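Local atomic coordinates of putative alpha-N-acetylgalactosaminidase (Bacillus halodurans C-125, PDB entry 3CC1), a protein that probably hydrolyses terminal alpha-linked N-acetylgalactosamine residues from glycoconjugates, as a member of the alpha-galactosidase family with a TIM-barrel domain. Residues I54-P59 and A174-D179; S63-P68 and A83-P88; F87-N92 and F96-D101. All coordinates share one frame; numbering follows the deposited sequence. Where two conformers were deposited one is given.

Contact 1 (I54-P59 and A174-D179); sequences IQWYEP and AQWGVD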
ATOM      1  N   ILE A  54      19.929  -1.290 -27.558  1.00 22.31           N
ATOM      2  CA  ILE A  54      20.643  -2.529 -27.459  1.00 22.08           C
ATOM      3  C   ILE A  54      20.453  -3.442 -28.684  1.00 22.28           C
ATOM      4  O   ILE A  54      19.499  -3.303 -29.458  1.00 22.09           O
ATOM      5  CB  ILE A  54      20.268  -3.323 -26.187  1.00 21.94           C
ATOM      6  CG1 ILE A  54      18.773  -3.688 -26.162  1.00 22.58           C
ATOM      7  CG2 ILE A  54      20.695  -2.597 -24.930  1.00 20.90           C
ATOM      8  CD1 ILE A  54      18.413  -4.856 -25.221  1.00 21.70           C
ATOM      9  N   GLN A  55      21.402  -4.340 -28.824  1.00 23.01           N
ATOM     10  CA  GLN A  55      21.358  -5.443 -29.792  1.00 23.58           C
ATOM     11  C   GLN A  55      21.643  -4.965 -31.210  1.00 22.73           C
ATOM     12  O   GLN A  55      21.248  -5.581 -32.189  1.00 21.98           O
ATOM     13  CB  GLN A  55      20.049  -6.256 -29.650  1.00 23.53           C
ATOM     14  CG  GLN A  55      20.048  -7.028 -28.321  1.00 27.59           C
ATOM     15  CD  GLN A  55      18.767  -7.795 -28.026  1.00 32.75           C
ATOM     16  OE1 GLN A  55      18.828  -8.985 -27.745  1.00 40.27           O
ATOM     17  NE2 GLN A  55      17.633  -7.106 -27.995  1.00 32.76           N
ATOM     18  N   TRP A  56      22.358  -3.852 -31.278  1.00 21.48           N
ATOM     19  CA  TRP A  56      22.884  -3.338 -32.518  1.00 21.26           C
ATOM     20  C   TRP A  56      23.930  -4.264 -33.150  1.00 21.26           C
ATOM     21  O   TRP A  56      24.293  -4.049 -34.302  1.00 21.02           O
ATOM     22  CB  TRP A  56      23.462  -1.912 -32.316  1.00 20.72           C
ATOM     23  CG  TRP A  56      24.350  -1.751 -31.104  1.00 19.25           C
ATOM     24  CD1 TRP A  56      23.971  -1.265 -29.903  1.00 18.66           C
ATOM     25  CD2 TRP A  56      25.750  -2.066 -30.986  1.00 18.56           C
ATOM     26  NE1 TRP A  56      25.026  -1.291 -29.019  1.00 21.12           N
ATOM     27  CE2 TRP A  56      26.136  -1.758 -29.666  1.00 19.95           C
ATOM     28  CE3 TRP A  56      26.710  -2.583 -31.859  1.00 17.86           C
ATOM     29  CZ2 TRP A  56      27.419  -1.944 -29.211  1.00 19.75           C
ATOM     30  CZ3 TRP A  56      27.979  -2.759 -31.409  1.00 17.33           C
ATOM     31  CH2 TRP A  56      28.334  -2.448 -30.092  1.00 17.53           C
ATOM     32  N   TYR A  57      24.297  -5.342 -32.417  1.00 21.31           N
ATOM     33  CA  TYR A  57      25.362  -6.296 -32.766  1.00 20.33           C
ATOM     34  C   TYR A  57      24.793  -7.674 -33.127  1.00 21.33           C
ATOM     35  O   TYR A  57      25.534  -8.621 -33.336  1.00 21.13           O
ATOM     36  CB  TYR A  57      26.362  -6.422 -31.583  1.00 20.77           C
ATOM     37  CG  TYR A  57      25.635  -6.512 -30.263  1.00 21.73           C
ATOM     38  CD1 TYR A  57      25.005  -7.710 -29.885  1.00 22.21           C
ATOM     39  CD2 TYR A  57      25.499  -5.400 -29.436  1.00 20.46           C
ATOM     40  CE1 TYR A  57      24.286  -7.786 -28.701  1.00 22.69           C
ATOM     41  CE2 TYR A  57      24.796  -5.477 -28.257  1.00 20.86           C
ATOM     42  CZ  TYR A  57      24.176  -6.672 -27.907  1.00 21.58           C
ATOM     43  OH  TYR A  57      23.478  -6.781 -26.722  1.00 25.55           O
ATOM     44  N   GLU A  58      23.460  -7.762 -33.205  1.00 22.34           N
ATOM     45  CA  GLU A  58      22.758  -9.037 -33.312  1.00 24.97           C
ATOM     46  C   GLU A  58      21.954  -9.150 -34.605  1.00 25.07           C
ATOM     47  O   GLU A  58      20.792  -8.771 -34.623  1.00 26.23           O
ATOM     48  CB  GLU A  58      21.804  -9.221 -32.117  1.00 24.71           C
ATOM     49  CG  GLU A  58      21.210 -10.630 -31.978  1.00 31.11           C
ATOM     50  CD  GLU A  58      20.917 -11.012 -30.494  1.00 38.00           C
ATOM     51  OE1 GLU A  58      21.504 -10.367 -29.585  1.00 42.17           O
ATOM     52  OE2 GLU A  58      20.129 -11.964 -30.240  1.00 41.87           O
ATOM     53  N   PRO A  59      22.584  -9.608 -35.702  1.00 25.31           N
ATOM     54  CA  PRO A  59      21.804  -9.762 -36.916  1.00 25.82           C
ATOM     55  C   PRO A  59      20.975 -11.017 -36.742  1.00 26.54           C
ATOM     56  O   PRO A  59      21.307 -11.904 -35.930  1.00 28.08           O
ATOM     57  CB  PRO A  59      22.865  -9.976 -38.005  1.00 26.37           C
ATOM     58  CG  PRO A  59      23.975 -10.674 -37.279  1.00 25.48           C
ATOM     59  CD  PRO A  59      23.989 -10.013 -35.896  1.00 24.67           C
ATOM     60  N   ALA A 174      35.357   5.172 -28.314  1.00 23.78           N
ATOM     61  CA  ALA A 174      36.023   6.457 -28.574  1.00 24.26           C
ATOM     62  C   ALA A 174      36.471   6.530 -30.031  1.00 24.60           C
ATOM     63  O   ALA A 174      36.330   7.566 -30.692  1.00 25.73           O
ATOM     64  CB  ALA A 174      37.195   6.690 -27.631  1.00 23.89           C
ATOM     65  N   GLN A 175      36.994   5.408 -30.512  0.50 24.59           N
ATOM     66  CA  GLN A 175      37.424   5.258 -31.886  0.50 24.55           C
ATOM     67  C   GLN A 175      36.256   5.569 -32.807  0.50 24.11           C
ATOM     68  O   GLN A 175      36.393   6.323 -33.769  0.50 23.34           O
ATOM     69  CB  GLN A 175      37.906   3.817 -32.127  0.50 25.22           C
ATOM     70  CG  GLN A 175      38.523   3.575 -33.486  0.50 26.21           C
ATOM     71  CD  GLN A 175      38.839   2.108 -33.734  0.50 28.26           C
ATOM     72  OE1 GLN A 175      38.357   1.509 -34.696  0.50 29.50           O
ATOM     73  NE2 GLN A 175      39.667   1.529 -32.872  0.50 28.68           N
ATOM     74  N   TRP A 176      35.097   5.017 -32.456  1.00 23.13           N
ATOM     75  CA  TRP A 176      33.873   5.187 -33.248  1.00 23.08           C
ATOM     76  C   TRP A 176      33.235   6.583 -33.125  1.00 23.27           C
ATOM     77  O   TRP A 176      32.248   6.878 -33.778  1.00 23.69           O
ATOM     78  CB  TRP A 176      32.813   4.152 -32.883  1.00 23.16           C
ATOM     79  CG  TRP A 176      33.159   2.768 -33.209  1.00 22.77           C
ATOM     80  CD1 TRP A 176      34.075   2.349 -34.106  1.00 24.96           C
ATOM     81  CD2 TRP A 176      32.516   1.593 -32.704  1.00 23.82           C
ATOM     82  NE1 TRP A 176      34.090   0.979 -34.154  1.00 24.86           N
ATOM     83  CE2 TRP A 176      33.136   0.492 -33.305  1.00 23.10           C
ATOM     84  CE3 TRP A 176      31.482   1.376 -31.791  1.00 24.31           C
ATOM     85  CZ2 TRP A 176      32.773  -0.820 -33.014  1.00 25.04           C
ATOM     86  CZ3 TRP A 176      31.119   0.097 -31.508  1.00 25.59           C
ATOM     87  CH2 TRP A 176      31.773  -0.998 -32.112  1.00 24.59           C
ATOM     88  N   GLY A 177      33.796   7.439 -32.282  1.00 23.59           N
ATOM     89  CA  GLY A 177      33.230   8.771 -32.084  1.00 23.75           C
ATOM     90  C   GLY A 177      31.938   8.830 -31.282  1.00 23.90           C
ATOM     91  O   GLY A 177      31.123   9.752 -31.463  1.00 24.58           O
ATOM     92  N   VAL A 178      31.748   7.840 -30.411  1.00 23.57           N
ATOM     93  CA  VAL A 178      30.593   7.757 -29.517  1.00 22.74           C
ATOM     94  C   VAL A 178      30.677   8.873 -28.459  1.00 23.54           C
ATOM     95  O   VAL A 178      31.764   9.157 -27.933  1.00 23.10           O
ATOM     96  CB  VAL A 178      30.498   6.366 -28.833  1.00 22.38           C
ATOM     97  CG1 VAL A 178      29.442   6.348 -27.750  1.00 19.95           C
ATOM     98  CG2 VAL A 178      30.222   5.243 -29.885  1.00 22.51           C
ATOM     99  N   ASP A 179      29.526   9.502 -28.158  1.00 22.69           N
ATOM    100  CA  ASP A 179      29.460  10.619 -27.183  1.00 23.15           C
ATOM    101  C   ASP A 179      28.720  10.290 -25.899  1.00 23.35           C
ATOM    102  O   ASP A 179      28.835  11.003 -24.903  1.00 24.21           O
ATOM    103  CB  ASP A 179      28.792  11.845 -27.839  1.00 23.13           C
ATOM    104  CG  ASP A 179      29.434  12.190 -29.146  1.00 24.09           C
ATOM    105  OD1 ASP A 179      30.667  12.419 -29.129  1.00 22.40           O
ATOM    106  OD2 ASP A 179      28.751  12.136 -30.192  1.00 23.12           O
TER

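Contact 2 (S63-P68 and A83-P88); sequences SSAYNP and ATNRFP. With PEG (di(hydroxyethyl)ether), chain N.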
ATOM      1  N   SER A  63      19.665 -13.041 -42.291  1.00 33.54           N
ATOM      2  CA  SER A  63      20.603 -12.070 -42.862  1.00 34.62           C
ATOM      3  C   SER A  63      21.891 -12.702 -43.390  1.00 34.34           C
ATOM      4  O   SER A  63      22.353 -13.692 -42.849  1.00 33.14           O
ATOM      5  CB  SER A  63      20.980 -11.074 -41.791  1.00 34.50           C
ATOM      6  OG  SER A  63      21.930 -10.199 -42.345  1.00 39.66           O
ATOM      7  N   SER A  64      22.489 -12.136 -44.439  1.00 35.01           N
ATOM      8  CA  SER A  64      23.780 -12.665 -44.899  1.00 35.74           C
ATOM      9  C   SER A  64      24.866 -12.197 -43.916  1.00 36.14           C
ATOM     10  O   SER A  64      26.000 -12.670 -43.932  1.00 35.68           O
ATOM     11  CB  SER A  64      24.086 -12.230 -46.337  1.00 36.68           C
ATOM     12  OG  SER A  64      24.178 -10.820 -46.428  1.00 36.84           O
ATOM     13  N   ALA A  65      24.486 -11.293 -43.014  1.00 36.01           N
ATOM     14  CA  ALA A  65      25.402 -10.883 -41.905  1.00 36.68           C
ATOM     15  C   ALA A  65      25.550 -11.983 -40.799  1.00 35.69           C
ATOM     16  O   ALA A  65      26.314 -11.824 -39.824  1.00 36.99           O
ATOM     17  CB  ALA A  65      24.948  -9.531 -41.298  1.00 35.75           C
ATOM     18  N   TYR A  66      24.851 -13.111 -40.971  1.00 34.90           N
ATOM     19  CA  TYR A  66      24.740 -14.120 -39.895  1.00 33.02           C
ATOM     20  C   TYR A  66      25.642 -15.310 -40.046  1.00 31.73           C
ATOM     21  O   TYR A  66      25.537 -16.090 -40.980  1.00 30.34           O
ATOM     22  CB  TYR A  66      23.310 -14.647 -39.811  1.00 32.82           C
ATOM     23  CG  TYR A  66      22.937 -15.513 -38.631  1.00 29.38           C
ATOM     24  CD1 TYR A  66      22.458 -14.945 -37.465  1.00 29.60           C
ATOM     25  CD2 TYR A  66      22.931 -16.905 -38.731  1.00 29.87           C
ATOM     26  CE1 TYR A  66      22.037 -15.736 -36.383  1.00 27.64           C
ATOM     27  CE2 TYR A  66      22.514 -17.712 -37.658  1.00 27.11           C
ATOM     28  CZ  TYR A  66      22.058 -17.112 -36.497  1.00 27.66           C
ATOM     29  OH  TYR A  66      21.604 -17.867 -35.443  1.00 28.56           O
ATOM     30  N   ASN A  67      26.469 -15.494 -39.037  1.00 31.08           N
ATOM     31  CA  ASN A  67      27.273 -16.709 -38.946  1.00 30.19           C
ATOM     32  C   ASN A  67      26.728 -17.637 -37.863  1.00 29.31           C
ATOM     33  O   ASN A  67      26.790 -17.310 -36.687  1.00 26.60           O
ATOM     34  CB  ASN A  67      28.719 -16.308 -38.627  1.00 30.30           C
ATOM     35  CG  ASN A  67      29.654 -17.521 -38.459  1.00 31.61           C
ATOM     36  OD1 ASN A  67      29.226 -18.669 -38.502  1.00 31.06           O
ATOM     37  ND2 ASN A  67      30.922 -17.243 -38.219  1.00 32.61           N
ATOM     38  N   PRO A  68      26.185 -18.796 -38.251  1.00 29.88           N
ATOM     39  CA  PRO A  68      25.526 -19.629 -37.253  1.00 30.65           C
ATOM     40  C   PRO A  68      26.483 -20.167 -36.185  1.00 31.24           C
ATOM     41  O   PRO A  68      26.057 -20.537 -35.087  1.00 30.52           O
ATOM     42  CB  PRO A  68      24.945 -20.780 -38.084  1.00 31.24           C
ATOM     43  CG  PRO A  68      25.781 -20.812 -39.296  1.00 30.52           C
ATOM     44  CD  PRO A  68      26.137 -19.408 -39.593  1.00 30.29           C
ATOM     45  N   ALA A  83      25.871  -4.854 -36.562  1.00 24.64           N
ATOM     46  CA  ALA A  83      25.303  -5.767 -37.551  1.00 23.85           C
ATOM     47  C   ALA A  83      25.364  -5.073 -38.905  1.00 24.36           C
ATOM     48  O   ALA A  83      24.694  -4.070 -39.127  1.00 25.11           O
ATOM     49  CB  ALA A  83      23.859  -6.166 -37.168  1.00 22.46           C
ATOM     50  N   THR A  84      26.181  -5.599 -39.801  1.00 24.83           N
ATOM     51  CA  THR A  84      26.435  -4.959 -41.092  1.00 25.91           C
ATOM     52  C   THR A  84      25.267  -5.003 -42.085  1.00 25.66           C
ATOM     53  O   THR A  84      25.237  -4.232 -43.002  1.00 27.04           O
ATOM     54  CB  THR A  84      27.711  -5.489 -41.753  1.00 26.55           C
ATOM     55  OG1 THR A  84      27.653  -6.919 -41.799  1.00 26.86           O
ATOM     56  CG2 THR A  84      28.958  -5.013 -40.957  1.00 26.85           C
ATOM     57  N   ASN A  85      24.273  -5.854 -41.875  1.00 26.43           N
ATOM     58  CA  ASN A  85      23.042  -5.799 -42.683  1.00 25.73           C
ATOM     59  C   ASN A  85      22.251  -4.530 -42.360  1.00 25.52           C
ATOM     60  O   ASN A  85      21.707  -3.856 -43.238  1.00 25.27           O
ATOM     61  CB  ASN A  85      22.184  -7.055 -42.459  1.00 26.45           C
ATOM     62  CG  ASN A  85      21.798  -7.273 -40.988  1.00 26.37           C
ATOM     63  OD1 ASN A  85      22.606  -7.119 -40.097  1.00 27.43           O
ATOM     64  ND2 ASN A  85      20.557  -7.653 -40.753  1.00 28.97           N
ATOM     65  N   ARG A  86      22.250  -4.170 -41.077  1.00 24.99           N
ATOM     66  CA  ARG A  86      21.509  -2.997 -40.595  1.00 24.80           C
ATOM     67  C   ARG A  86      22.352  -1.727 -40.722  1.00 24.22           C
ATOM     68  O   ARG A  86      21.842  -0.648 -40.971  1.00 23.18           O
ATOM     69  CB  ARG A  86      21.056  -3.199 -39.157  1.00 24.47           C
ATOM     70  CG  ARG A  86      19.893  -4.193 -39.041  1.00 25.41           C
ATOM     71  CD  ARG A  86      19.713  -4.711 -37.634  1.00 27.74           C
ATOM     72  NE  ARG A  86      19.723  -3.607 -36.692  1.00 26.43           N
ATOM     73  CZ  ARG A  86      20.012  -3.710 -35.403  1.00 26.38           C
ATOM     74  NH1 ARG A  86      20.276  -4.910 -34.862  1.00 26.17           N
ATOM     75  NH2 ARG A  86      20.056  -2.600 -34.661  1.00 24.79           N
ATOM     76  N   PHE A  87      23.653  -1.889 -40.564  1.00 23.48           N
ATOM     77  CA  PHE A  87      24.583  -0.772 -40.586  1.00 23.23           C
ATOM     78  C   PHE A  87      25.661  -1.019 -41.648  1.00 23.93           C
ATOM     79  O   PHE A  87      26.801  -1.352 -41.335  1.00 22.58           O
ATOM     80  CB  PHE A  87      25.209  -0.552 -39.202  1.00 23.60           C
ATOM     81  CG  PHE A  87      24.220  -0.236 -38.124  1.00 21.31           C
ATOM     82  CD1 PHE A  87      23.646   1.019 -38.027  1.00 22.31           C
ATOM     83  CD2 PHE A  87      23.841  -1.210 -37.212  1.00 22.07           C
ATOM     84  CE1 PHE A  87      22.706   1.293 -37.030  1.00 23.59           C
ATOM     85  CE2 PHE A  87      22.885  -0.947 -36.230  1.00 24.44           C
ATOM     86  CZ  PHE A  87      22.334   0.302 -36.141  1.00 22.82           C
ATOM     87  N   PRO A  88      25.293  -0.893 -42.925  1.00 24.19           N
ATOM     88  CA  PRO A  88      26.281  -1.229 -43.968  1.00 24.97           C
ATOM     89  C   PRO A  88      27.534  -0.357 -43.959  1.00 24.59           C
ATOM     90  O   PRO A  88      28.580  -0.827 -44.369  1.00 24.81           O
ATOM     91  CB  PRO A  88      25.513  -1.100 -45.276  1.00 24.82           C
ATOM     92  CG  PRO A  88      24.146  -0.657 -44.915  1.00 24.95           C
ATOM     93  CD  PRO A  88      24.022  -0.418 -43.464  1.00 24.09           C
TER
HETATM   94  C1  PEG N 444      18.575  -6.011 -43.276  1.00 62.82           C
HETATM   95  O1  PEG N 444      17.819  -5.040 -42.511  1.00 62.55           O
HETATM   96  C2  PEG N 444      18.040  -7.450 -43.114  1.00 62.42           C
HETATM   97  O2  PEG N 444      18.995  -8.462 -43.486  1.00 60.75           O
HETATM   98  C3  PEG N 444      19.176  -8.630 -44.900  1.00 59.07           C
HETATM   99  C4  PEG N 444      20.661  -8.794 -45.252  1.00 57.58           C
HETATM  100  O4  PEG N 444      20.834  -9.883 -46.153  1.00 55.37           O

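Contact 3 (F87-N92 and F96-D101); sequences FPSAKN and FKPLSD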
ATOM      1  N   PHE A  87      23.653  -1.889 -40.564  1.00 23.48           N
ATOM      2  CA  PHE A  87      24.583  -0.772 -40.586  1.00 23.23           C
ATOM      3  C   PHE A  87      25.661  -1.019 -41.648  1.00 23.93           C
ATOM      4  O   PHE A  87      26.801  -1.352 -41.335  1.00 22.58           O
ATOM      5  CB  PHE A  87      25.209  -0.552 -39.202  1.00 23.60           C
ATOM      6  CG  PHE A  87      24.220  -0.236 -38.124  1.00 21.31           C
ATOM      7  CD1 PHE A  87      23.646   1.019 -38.027  1.00 22.31           C
ATOM      8  CD2 PHE A  87      23.841  -1.210 -37.212  1.00 22.07           C
ATOM      9  CE1 PHE A  87      22.706   1.293 -37.030  1.00 23.59           C
ATOM     10  CE2 PHE A  87      22.885  -0.947 -36.230  1.00 24.44           C
ATOM     11  CZ  PHE A  87      22.334   0.302 -36.141  1.00 22.82           C
ATOM     12  N   PRO A  88      25.293  -0.893 -42.925  1.00 24.19           N
ATOM     13  CA  PRO A  88      26.281  -1.229 -43.968  1.00 24.97           C
ATOM     14  C   PRO A  88      27.534  -0.357 -43.959  1.00 24.59           C
ATOM     15  O   PRO A  88      28.580  -0.827 -44.369  1.00 24.81           O
ATOM     16  CB  PRO A  88      25.513  -1.100 -45.276  1.00 24.82           C
ATOM     17  CG  PRO A  88      24.146  -0.657 -44.915  1.00 24.95           C
ATOM     18  CD  PRO A  88      24.022  -0.418 -43.464  1.00 24.09           C
ATOM     19  N   SER A  89      27.450   0.868 -43.457  1.00 24.66           N
ATOM     20  CA  SER A  89      28.640   1.732 -43.387  1.00 24.58           C
ATOM     21  C   SER A  89      29.659   1.200 -42.369  1.00 25.00           C
ATOM     22  O   SER A  89      30.802   1.639 -42.352  1.00 25.12           O
ATOM     23  CB  SER A  89      28.272   3.179 -43.030  1.00 24.75           C
ATOM     24  OG  SER A  89      27.686   3.290 -41.706  1.00 23.93           O
ATOM     25  N   ALA A  90      29.240   0.239 -41.560  1.00 24.18           N
ATOM     26  CA  ALA A  90      30.088  -0.361 -40.517  1.00 25.04           C
ATOM     27  C   ALA A  90      31.065  -1.378 -41.088  1.00 25.65           C
ATOM     28  O   ALA A  90      31.946  -1.848 -40.398  1.00 26.21           O
ATOM     29  CB  ALA A  90      29.235  -1.031 -39.467  1.00 24.14           C
ATOM     30  N   LYS A  91      30.871  -1.743 -42.346  1.00 26.31           N
ATOM     31  CA  LYS A  91      31.642  -2.835 -42.944  1.00 27.38           C
ATOM     32  C   LYS A  91      33.120  -2.495 -43.073  1.00 27.91           C
ATOM     33  O   LYS A  91      33.527  -1.327 -43.028  1.00 27.35           O
ATOM     34  CB  LYS A  91      31.107  -3.189 -44.323  1.00 27.63           C
ATOM     35  CG  LYS A  91      29.799  -3.951 -44.299  1.00 28.78           C
ATOM     36  CD  LYS A  91      29.266  -4.040 -45.701  1.00 34.19           C
ATOM     37  CE  LYS A  91      27.958  -4.818 -45.739  1.00 38.79           C
ATOM     38  NZ  LYS A  91      27.561  -5.104 -47.154  1.00 42.09           N
ATOM     39  N   ASN A  92      33.918  -3.547 -43.207  1.00 26.91           N
ATOM     40  CA  ASN A  92      35.348  -3.397 -43.473  1.00 27.11           C
ATOM     41  C   ASN A  92      36.091  -2.601 -42.387  1.00 26.45           C
ATOM     42  O   ASN A  92      37.035  -1.849 -42.661  1.00 25.79           O
ATOM     43  CB  ASN A  92      35.550  -2.765 -44.865  1.00 27.02           C
ATOM     44  CG  ASN A  92      34.982  -3.641 -45.989  1.00 28.59           C
ATOM     45  OD1 ASN A  92      33.759  -3.678 -46.211  1.00 28.36           O
ATOM     46  ND2 ASN A  92      35.865  -4.326 -46.713  1.00 23.70           N
ATOM     47  N   PHE A  96      31.027   2.082 -36.066  1.00 23.23           N
ATOM     48  CA  PHE A  96      30.062   3.183 -36.023  1.00 23.45           C
ATOM     49  C   PHE A  96      30.704   4.537 -36.409  1.00 23.13           C
ATOM     50  O   PHE A  96      30.060   5.554 -36.341  1.00 24.15           O
ATOM     51  CB  PHE A  96      29.416   3.299 -34.633  1.00 23.41           C
ATOM     52  CG  PHE A  96      28.227   2.383 -34.408  1.00 22.38           C
ATOM     53  CD1 PHE A  96      27.259   2.229 -35.370  1.00 22.79           C
ATOM     54  CD2 PHE A  96      28.063   1.726 -33.192  1.00 22.97           C
ATOM     55  CE1 PHE A  96      26.153   1.423 -35.134  1.00 24.72           C
ATOM     56  CE2 PHE A  96      26.962   0.911 -32.961  1.00 25.82           C
ATOM     57  CZ  PHE A  96      26.013   0.768 -33.936  1.00 24.23           C
ATOM     58  N   LYS A  97      31.961   4.548 -36.823  1.00 23.62           N
ATOM     59  CA  LYS A  97      32.636   5.838 -37.113  1.00 24.48           C
ATOM     60  C   LYS A  97      31.921   6.627 -38.224  1.00 24.48           C
ATOM     61  O   LYS A  97      31.686   7.792 -38.072  1.00 24.40           O
ATOM     62  CB  LYS A  97      34.125   5.658 -37.380  1.00 24.89           C
ATOM     63  CG  LYS A  97      34.944   6.987 -37.568  1.00 26.98           C
ATOM     64  CD  LYS A  97      34.762   7.915 -36.389  1.00 30.63           C
ATOM     65  CE  LYS A  97      35.744   9.123 -36.381  1.00 34.66           C
ATOM     66  NZ  LYS A  97      35.425   9.991 -35.126  1.00 37.61           N
ATOM     67  N   PRO A  98      31.525   5.982 -39.329  1.00 24.41           N
ATOM     68  CA  PRO A  98      30.857   6.757 -40.362  1.00 24.37           C
ATOM     69  C   PRO A  98      29.503   7.335 -39.919  1.00 23.68           C
ATOM     70  O   PRO A  98      29.139   8.445 -40.285  1.00 23.56           O
ATOM     71  CB  PRO A  98      30.685   5.748 -41.500  1.00 24.81           C
ATOM     72  CG  PRO A  98      31.783   4.760 -41.285  1.00 25.56           C
ATOM     73  CD  PRO A  98      31.924   4.658 -39.795  1.00 24.94           C
ATOM     74  N   LEU A  99      28.777   6.582 -39.129  1.00 23.24           N
ATOM     75  CA  LEU A  99      27.462   6.990 -38.661  1.00 22.65           C
ATOM     76  C   LEU A  99      27.592   8.160 -37.692  1.00 22.11           C
ATOM     77  O   LEU A  99      26.890   9.120 -37.823  1.00 22.00           O
ATOM     78  CB  LEU A  99      26.713   5.793 -38.021  1.00 23.03           C
ATOM     79  CG  LEU A  99      25.288   6.028 -37.518  1.00 24.11           C
ATOM     80  CD1 LEU A  99      24.392   6.685 -38.576  1.00 25.43           C
ATOM     81  CD2 LEU A  99      24.715   4.720 -37.034  1.00 26.81           C
ATOM     82  N   SER A 100      28.545   8.088 -36.775  1.00 22.46           N
ATOM     83  CA  SER A 100      28.758   9.148 -35.824  1.00 22.83           C
ATOM     84  C   SER A 100      29.265  10.389 -36.524  1.00 22.65           C
ATOM     85  O   SER A 100      28.878  11.472 -36.162  1.00 22.30           O
ATOM     86  CB  SER A 100      29.675   8.714 -34.667  1.00 22.29           C
ATOM     87  OG  SER A 100      31.032   8.646 -35.022  1.00 24.61           O
ATOM     88  N   ASP A 101      30.084  10.212 -37.565  1.00 23.58           N
ATOM     89  CA  ASP A 101      30.569  11.332 -38.375  1.00 23.94           C
ATOM     90  C   ASP A 101      29.398  12.047 -39.038  1.00 23.09           C
ATOM     91  O   ASP A 101      29.350  13.262 -39.087  1.00 22.83           O
ATOM     92  CB  ASP A 101      31.512  10.853 -39.501  1.00 24.87           C
ATOM     93  CG  ASP A 101      32.980  10.633 -39.052  1.00 26.95           C
ATOM     94  OD1 ASP A 101      33.391  11.000 -37.942  1.00 29.55           O
ATOM     95  OD2 ASP A 101      33.752  10.079 -39.864  1.00 30.80           O
TER
HETATM   96  O   HOH W   1      28.821   3.386 -39.270  1.00 22.97           O

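Contact 1 (I54-P59 and A174-D179)
Trp56 and Trp176 reach toward each other from opposite directions and meet where their benzo rings come closest, Trp56 CH2 lying 4.0 Å from Trp176 CZ3. CH2 arrives at the edge of the Trp176 indole, near its plane, and the ring planes stand almost perpendicular at 86°, but the pair as a whole is oblique. The CA atoms of Trp56 and Val178, the nearest across the contact, are 13.8 Å apart, so the two long indoles make the contact. Trp56 occupies the second position of a type I turn from Gln55 to Glu58; its CG sits between the backbone N and the carbonyl carbon (chi1 46°), which carries the indole toward Trp176. Tyr57 CD2 lies 3.6 Å above the centre of one Trp56 ring face. The pyrrole nitrogen NE1, buried with the ring, is satisfied by the carbonyl of His113. Trp176 comes at the end of helix 162-175, just ahead of Gly177, whose positive phi belongs to a Schellman motif that turns the chain out of the helix. Phe96 touches both indoles, meeting Trp176 edge-to-face. The pair thus joins the loop after strand 49-52 to the C-terminal end of helix 162-175, beside strand 109-115 and helix 97-105.

Contact 2 (S63-P68 and A83-P88)
Ser63 and Ala65 face Asn85 across two turns of the chain, with the CA atoms of Ala65 and Asn85 5.7 Å apart. A type I turn runs from Ser63 to Tyr66, closed by Tyr66 N to Ser63 O, while residues 84-86 take helical backbone angles and Phe87 N bonds back to Ala83 O. Placed anti to its own nitrogen (chi1 177°), Ser63 OG accepts from Ala65 N at 2.9 Å and lies 3.2 Å from Asn85 CB; serine suits the place, its hydroxyl being short enough to reach the amide two residues on and small enough to lie against that carbon. Ala65, small enough for close approach, sets its methyl 3.6 Å from Asn85 OD1 and beside Thr84 OG1. That amide oxygen is buried without a polar partner in the model, whereas Asn85 ND2 donates to O2 of the bound di(hydroxyethyl)ether at 3.3 Å and 162°. The ether's end oxygen O4 takes a nearly straight bond from Ser64 N (3.3 Å, 169°). The Ser63 bond makes an ST turn at the start of the type I turn, in the loop between strand 49-52 and helix 97-105; the ether, probably from the crystallisation liquor, bridges the two turns at the protein surface.

Contact 3 (F87-N92 and F96-D101)
Phe87 offers one ring face to Phe96, whose CE1 stands over the centre, 3.7 Å above the plane. The planes are at 85° and the centroids 5.1 Å apart, a T-shaped pair with Phe96 supplying the edge. The first torsion of Phe87 places CG anti to the carbonyl carbon (chi1 -61°), turning the ring toward the start of helix 97-105, where Leu99 CD2 also comes within 4.0 Å of Phe87 CE1. An alanine in place of Phe87 is likely to leave the Phe96 edge without its aromatic face and open a gap beside the Leu99 methyl. Pro88 begins a short 3-10 segment, and Ala90 N closes its first turn on Phe87 O. Next comes Ser89, whose carbonyl O lies 3.4 Å from Pro98 CG and whose CB packs 3.8 Å from Pro98 CB; a small residue lets the proline ring come close. Ser89 OG accepts from a water 2.7 Å away, and the water accepts in turn from Leu99 N. Ser89 OG also bonds to Glu28. In the first turn of a helix an amide lacks a carbonyl partner, and the water bridge supplies one to Leu99 N. The contact therefore combines an apolar, aromatic interior with a polar link at the helix start, so burial there need not leave that N-H without a partner.

From the N terminus, the chain leaves strand 49-52 and enters residues 54-59, the first half of contact 1, which pairs only much later with 174-179. The long loop thus closed contains the other two contacts. Contact 2 folds 63-68 against 83-88, and contact 3 starts where it ends, sharing Phe87 and Pro88, before closing a short turn onto helix 97-105. The three are joined directly: Trp56 O probably bonds with Ala83 N and Gln55 O with Arg86 NH1, tying contacts 1 and 2, while Ser100 OG and Trp176 O link contacts 1 and 3. Together they fasten the excursion between strand 49-52 and helix 97-105 to the end of helix 162-175.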